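Local coordinates for beta-galactosidase/beta-glucuronidase (Faecalibacterium prausnitzii L2-6, PDB 6MVF), which binds FMN and probably hydrolyses beta-glucuronides, as a family 2 glycoside hydrolase of a human gut bacterium, at residues Q303-K308 / V314-Q319; M535-C540 / T563-F568. All coordinates share one frame; numbering follows the deposited sequence.

Both contacts belong to the TIM-barrel part of the chain and follow one another in sequence, contact 1 being complete before contact 2 begins. Their centres lie about 14 Å apart. They meet through Asp304 of contact 1, whose OD2 probably accepts a hydrogen bond from the backbone N of Gly539 at 2.7 Å, while its OD1 packs 3.3 Å from Phe538 CB. Helix 314-327 is a second tie: its first turns supply one side of contact 1, and residues further along it pack on contact 2. Each contact also reaches the second subunit. Both lie away from the residues that line the FMN pocket and join parts of the barrel to one another.

Contact 1: Q303-K308 / V314-Q319; sequences QDKLYK and VEDHYQ
Lys305 NZ is gripped by two acceptors one helical turn apart, Gln319 OE1 and Asp316 OD1. The hydrogen bond from Lys305 NZ to Gln319 OE1, 2.6 Å long, lies in the carbonyl plane, with a C=O...N angle of 156°; the glutamine offers a neutral carbonyl beside the charged aspartate. Asp316 OD1 is met differently: Lys305 NZ stands 3.0 Å from it, above the carboxylate and 37° out of its plane. Lysine suits this place because its extended chain, with CG anti to the backbone N (chi1 -158°), carries the ammonium across to the helix. Lys308 comes from the opposite direction to Asp316, and the bend at its end brings NZ to the syn lone pair of Asp316 OD2, 2.7 Å away. The aspartate's two oxygens let one short side chain serve both lysines, whose charges probably stabilise its ionised form. Asp316 OD2 also accepts a hydrogen bond from the backbone N of Thr313, just ahead of the helix. Tyr307 OH hydrogen-bonds Glu265 of the second subunit. The contact folds the loop after barrel strand 292-300 back onto the start of helix 314-327; beyond it, Tyr318 packs on helix 341-350, whereas Leu306 and Tyr307 lie against strand 551-552.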
loop_
_atom_site.group_PDB
_atom_site.type_symbol
_atom_site.label_atom_id
_atom_site.label_comp_id
_atom_site.label_asym_id
_atom_site.label_seq_id
_atom_site.Cartn_x
_atom_site.Cartn_y
_atom_site.Cartn_z
ATOM N N GLN A 303 -11.945 24.700 -10.780
ATOM C CA GLN A 303 -11.902 23.237 -10.677
ATOM C C GLN A 303 -11.370 22.526 -11.940
ATOM O O GLN A 303 -11.757 21.393 -12.238
ATOM C CB GLN A 303 -13.281 22.699 -10.291
ATOM C CG GLN A 303 -14.305 22.711 -11.387
ATOM C CD GLN A 303 -15.641 22.116 -10.947
ATOM O OE1 GLN A 303 -15.734 21.467 -9.910
ATOM N NE2 GLN A 303 -16.683 22.340 -11.747
ATOM N N ASP A 304 -10.433 23.129 -12.661
ATOM C CA ASP A 304 -9.955 22.534 -13.896
ATOM C C ASP A 304 -8.444 22.336 -13.834
ATOM O O ASP A 304 -7.767 22.839 -12.938
ATOM C CB ASP A 304 -10.367 23.381 -15.120
ATOM C CG ASP A 304 -9.806 24.821 -15.099
ATOM O OD1 ASP A 304 -9.188 25.249 -14.097
ATOM O OD2 ASP A 304 -9.991 25.531 -16.110
ATOM N N LYS A 305 -7.917 21.577 -14.799
ATOM C CA LYS A 305 -6.486 21.279 -14.854
ATOM C C LYS A 305 -6.102 21.016 -16.301
ATOM O O LYS A 305 -6.938 20.579 -17.092
ATOM C CB LYS A 305 -6.147 20.074 -13.982
ATOM C CG LYS A 305 -4.715 19.980 -13.544
ATOM C CD LYS A 305 -4.577 18.847 -12.507
ATOM C CE LYS A 305 -3.137 18.631 -12.117
ATOM N NZ LYS A 305 -2.986 17.720 -10.950
ATOM N N LEU A 306 -4.829 21.278 -16.635
ATOM C CA LEU A 306 -4.342 21.272 -18.016
ATOM C C LEU A 306 -4.782 20.053 -18.821
ATOM O O LEU A 306 -4.330 18.934 -18.561
ATOM C CB LEU A 306 -2.818 21.367 -18.061
ATOM C CG LEU A 306 -2.249 21.527 -19.485
ATOM C CD1 LEU A 306 -2.675 22.844 -20.089
ATOM C CD2 LEU A 306 -0.738 21.426 -19.514
ATOM N N TYR A 307 -5.658 20.291 -19.808
ATOM C CA TYR A 307 -6.219 19.314 -20.752
ATOM C C TYR A 307 -6.956 18.175 -20.067
ATOM O O TYR A 307 -7.153 17.114 -20.658
ATOM C CB TYR A 307 -5.150 18.780 -21.716
ATOM C CG TYR A 307 -4.491 19.914 -22.462
ATOM C CD1 TYR A 307 -5.257 20.908 -23.054
ATOM C CD2 TYR A 307 -3.105 20.028 -22.517
ATOM C CE1 TYR A 307 -4.665 21.963 -23.708
ATOM C CE2 TYR A 307 -2.500 21.067 -23.172
ATOM C CZ TYR A 307 -3.283 22.045 -23.765
ATOM O OH TYR A 307 -2.677 23.108 -24.423
ATOM N N LYS A 308 -7.416 18.383 -18.845
ATOM C CA LYS A 308 -8.381 17.494 -18.220
ATOM C C LYS A 308 -9.761 18.117 -18.139
ATOM O O LYS A 308 -10.688 17.459 -17.638
ATOM C CB LYS A 308 -7.951 17.121 -16.797
ATOM C CG LYS A 308 -6.876 16.116 -16.667
ATOM C CD LYS A 308 -6.582 15.980 -15.199
ATOM C CE LYS A 308 -5.587 14.878 -14.946
ATOM N NZ LYS A 308 -5.900 14.198 -13.653
ATOM N N VAL A 314 -9.556 12.600 -7.309
ATOM C CA VAL A 314 -9.386 12.933 -5.901
ATOM C C VAL A 314 -7.947 13.392 -5.622
ATOM O O VAL A 314 -7.719 14.314 -4.826
ATOM C CB VAL A 314 -9.807 11.726 -5.028
ATOM C CG1 VAL A 314 -8.803 10.551 -5.149
ATOM C CG2 VAL A 314 -9.983 12.122 -3.577
ATOM N N GLU A 315 -6.954 12.767 -6.275
ATOM C CA GLU A 315 -5.571 13.207 -6.111
ATOM C C GLU A 315 -5.383 14.617 -6.629
ATOM O O GLU A 315 -4.585 15.386 -6.078
ATOM C CB GLU A 315 -4.598 12.276 -6.834
ATOM C CG GLU A 315 -4.538 10.879 -6.303
ATOM C CD GLU A 315 -5.664 10.006 -6.833
ATOM O OE1 GLU A 315 -6.171 10.269 -7.960
ATOM O OE2 GLU A 315 -6.040 9.050 -6.114
ATOM N N ASP A 316 -6.094 14.975 -7.699
ATOM C CA ASP A 316 -6.014 16.345 -8.196
ATOM C C ASP A 316 -6.473 17.330 -7.131
ATOM O O ASP A 316 -5.816 18.349 -6.890
ATOM C CB ASP A 316 -6.845 16.512 -9.467
ATOM C CG ASP A 316 -6.300 15.700 -10.631
ATOM O OD1 ASP A 316 -5.058 15.610 -10.791
ATOM O OD2 ASP A 316 -7.125 15.133 -11.389
ATOM N N HIS A 317 -7.590 17.032 -6.471
ATOM C CA HIS A 317 -8.151 17.981 -5.520
ATOM C C HIS A 317 -7.225 18.171 -4.327
ATOM O O HIS A 317 -6.921 19.308 -3.943
ATOM C CB HIS A 317 -9.536 17.519 -5.068
ATOM C CG HIS A 317 -10.551 17.503 -6.166
ATOM N ND1 HIS A 317 -10.811 18.607 -6.955
ATOM C CD2 HIS A 317 -11.380 16.523 -6.600
ATOM C CE1 HIS A 317 -11.758 18.305 -7.825
ATOM N NE2 HIS A 317 -12.121 17.047 -7.632
ATOM N N TYR A 318 -6.748 17.064 -3.743
ATOM C CA TYR A 318 -5.838 17.147 -2.603
ATOM C C TYR A 318 -4.509 17.772 -2.993
ATOM O O TYR A 318 -3.893 18.463 -2.180
ATOM C CB TYR A 318 -5.638 15.759 -1.978
ATOM C CG TYR A 318 -6.747 15.385 -1.002
ATOM C CD1 TYR A 318 -7.975 14.909 -1.451
ATOM C CD2 TYR A 318 -6.573 15.531 0.365
ATOM C CE1 TYR A 318 -8.997 14.566 -0.556
ATOM C CE2 TYR A 318 -7.589 15.201 1.270
ATOM C CZ TYR A 318 -8.794 14.721 0.806
ATOM O OH TYR A 318 -9.795 14.403 1.700
ATOM N N GLN A 319 -4.058 17.574 -4.227
ATOM C CA GLN A 319 -2.827 18.232 -4.649
ATOM C C GLN A 319 -3.006 19.746 -4.679
ATOM O O GLN A 319 -2.145 20.497 -4.197
ATOM C CB GLN A 319 -2.385 17.707 -6.011
ATOM C CG GLN A 319 -1.028 18.241 -6.442
ATOM C CD GLN A 319 -0.791 18.188 -7.953
ATOM O OE1 GLN A 319 -1.674 17.807 -8.734
ATOM N NE2 GLN A 319 0.406 18.580 -8.370
#

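Contact 2: M535-C540 / T563-F568; sequences MFDFGC and TRKDSF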
loop_
_atom_site.group_PDB
_atom_site.type_symbol
_atom_site.label_atom_id
_atom_site.label_comp_id
_atom_site.label_asym_id
_atom_site.label_seq_id
_atom_site.Cartn_x
_atom_site.Cartn_y
_atom_site.Cartn_z
ATOM N N MET A 535 -5.628 31.238 -7.708
ATOM C CA MET A 535 -4.487 30.404 -7.325
ATOM C C MET A 535 -3.770 29.857 -8.547
ATOM O O MET A 535 -2.531 29.848 -8.604
ATOM C CB MET A 535 -4.934 29.235 -6.439
ATOM C CG MET A 535 -3.787 28.377 -5.943
ATOM S SD MET A 535 -2.612 29.205 -4.827
ATOM C CE MET A 535 -1.314 27.975 -4.705
ATOM N N PHE A 536 -4.538 29.366 -9.518
ATOM C CA PHE A 536 -4.015 28.743 -10.718
ATOM C C PHE A 536 -4.598 29.452 -11.925
ATOM O O PHE A 536 -5.771 29.842 -11.901
ATOM C CB PHE A 536 -4.389 27.258 -10.802
ATOM C CG PHE A 536 -4.074 26.483 -9.577
ATOM C CD1 PHE A 536 -2.758 26.119 -9.285
ATOM C CD2 PHE A 536 -5.083 26.105 -8.713
ATOM C CE1 PHE A 536 -2.460 25.392 -8.135
ATOM C CE2 PHE A 536 -4.796 25.372 -7.550
ATOM C CZ PHE A 536 -3.489 25.021 -7.256
ATOM N N ASP A 537 -3.775 29.625 -12.972
ATOM C CA ASP A 537 -4.314 29.821 -14.307
ATOM C C ASP A 537 -5.460 28.831 -14.534
ATOM O O ASP A 537 -5.433 27.699 -14.043
ATOM C CB ASP A 537 -3.221 29.607 -15.358
ATOM C CG ASP A 537 -1.928 30.430 -15.098
ATOM O OD1 ASP A 537 -1.976 31.566 -14.586
ATOM O OD2 ASP A 537 -0.834 29.924 -15.447
ATOM N N PHE A 538 -6.496 29.255 -15.252
ATOM C CA PHE A 538 -7.628 28.366 -15.501
ATOM C C PHE A 538 -8.136 28.610 -16.918
ATOM O O PHE A 538 -7.770 29.604 -17.557
ATOM C CB PHE A 538 -8.734 28.549 -14.437
ATOM C CG PHE A 538 -9.301 29.961 -14.353
ATOM C CD1 PHE A 538 -8.708 30.919 -13.558
ATOM C CD2 PHE A 538 -10.436 30.314 -15.058
ATOM C CE1 PHE A 538 -9.222 32.199 -13.473
ATOM C CE2 PHE A 538 -10.961 31.582 -14.957
ATOM C CZ PHE A 538 -10.353 32.526 -14.169
ATOM N N GLY A 539 -8.989 27.710 -17.405
ATOM C CA GLY A 539 -9.422 27.739 -18.797
ATOM C C GLY A 539 -10.610 28.657 -19.070
ATOM O O GLY A 539 -11.641 28.578 -18.395
ATOM N N CYS A 540 -10.446 29.560 -20.037
ATOM C CA CYS A 540 -11.579 30.337 -20.554
ATOM C C CYS A 540 -11.475 30.412 -22.071
ATOM O O CYS A 540 -10.657 31.169 -22.603
ATOM C CB CYS A 540 -11.664 31.746 -19.965
ATOM S SG CYS A 540 -13.303 32.517 -20.362
ATOM N N THR A 563 4.402 24.947 -12.022
ATOM C CA THR A 563 5.314 26.085 -11.951
ATOM C C THR A 563 4.710 27.181 -11.086
ATOM O O THR A 563 3.684 27.773 -11.439
ATOM C CB THR A 563 5.657 26.615 -13.351
ATOM O OG1 THR A 563 6.238 25.568 -14.125
ATOM C CG2 THR A 563 6.671 27.737 -13.276
ATOM N N ARG A 564 5.366 27.452 -9.966
ATOM C CA ARG A 564 5.020 28.552 -9.089
ATOM C C ARG A 564 5.610 29.840 -9.644
ATOM O O ARG A 564 6.836 29.955 -9.809
ATOM C CB ARG A 564 5.549 28.273 -7.692
ATOM C CG ARG A 564 4.901 27.073 -7.026
ATOM C CD ARG A 564 5.844 26.436 -6.014
ATOM N NE ARG A 564 5.194 25.361 -5.275
ATOM C CZ ARG A 564 4.911 24.168 -5.796
ATOM N NH1 ARG A 564 5.232 23.900 -7.065
ATOM N NH2 ARG A 564 4.291 23.247 -5.055
ATOM N N LYS A 565 4.743 30.808 -9.936
ATOM C CA LYS A 565 5.240 32.078 -10.421
ATOM C C LYS A 565 5.884 32.849 -9.273
ATOM O O LYS A 565 5.779 32.478 -8.102
ATOM C CB LYS A 565 4.112 32.871 -11.066
ATOM C CG LYS A 565 3.428 32.135 -12.191
ATOM C CD LYS A 565 2.292 32.954 -12.726
ATOM C CE LYS A 565 1.425 32.121 -13.615
ATOM N NZ LYS A 565 0.206 32.901 -13.961
ATOM N N ASP A 566 6.575 33.935 -9.613
ATOM C CA ASP A 566 7.247 34.701 -8.568
ATOM C C ASP A 566 6.238 35.319 -7.601
ATOM O O ASP A 566 6.554 35.530 -6.425
ATOM C CB ASP A 566 8.159 35.766 -9.198
ATOM C CG ASP A 566 9.482 35.174 -9.771
ATOM O OD1 ASP A 566 9.836 33.984 -9.510
ATOM O OD2 ASP A 566 10.175 35.926 -10.496
ATOM N N SER A 567 5.012 35.581 -8.072
ATOM C CA SER A 567 3.952 36.088 -7.202
ATOM C C SER A 567 3.628 35.114 -6.090
ATOM O O SER A 567 3.211 35.535 -5.005
ATOM C CB SER A 567 2.676 36.356 -8.004
ATOM O OG SER A 567 2.801 37.526 -8.775
ATOM N N PHE A 568 3.744 33.813 -6.370
ATOM C CA PHE A 568 3.502 32.799 -5.356
ATOM C C PHE A 568 4.402 33.014 -4.141
ATOM O O PHE A 568 3.937 32.969 -2.998
ATOM C CB PHE A 568 3.712 31.428 -5.984
ATOM C CG PHE A 568 3.761 30.293 -5.006
ATOM C CD1 PHE A 568 4.949 29.983 -4.331
ATOM C CD2 PHE A 568 2.633 29.501 -4.796
ATOM C CE1 PHE A 568 4.985 28.937 -3.441
ATOM C CE2 PHE A 568 2.669 28.438 -3.917
ATOM C CZ PHE A 568 3.836 28.153 -3.234
#
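Asp537 and Lys565 reach toward each other from opposite directions and close a buried salt bridge, Lys565 NZ lying 2.6 Å from Asp537 OD1 on its syn lone pair. Lysine fits here because its chain, extended beyond CG, spans the gap to the other segment. The ammonium has further acceptors in the carbonyl oxygens of Gly555 and Gly491, and Asp537 OD1 also accepts a hydrogen bond from the backbone N of Gly555, so both charged ends are well satisfied inside the protein. With an alanine in place of Asp537, Lys565 NZ would probably lose its charged mate, and Gly555 N the carboxylate oxygen it binds. The apolar half is looser, though also buried. Met535 CE comes to the edge of the Phe568 ring, near its plane, and rests 4.1 Å from CE2. A bend at chi2 (65°) turns the flexible thioether toward that ring. One face of each phenylalanine is covered from within its own segment: Met535 CG sits 3.5 Å above the centre of Phe536, which also makes a cation-pi contact with Arg561, and Arg564 CG 3.8 Å above that of Phe568. The contact ties the loop after the last barrel strand, 529-532, to helix 566-575 of the TIM barrel, with Met535 and Phe568 packing on helix 314-327 and Lys565 on helix 507-522.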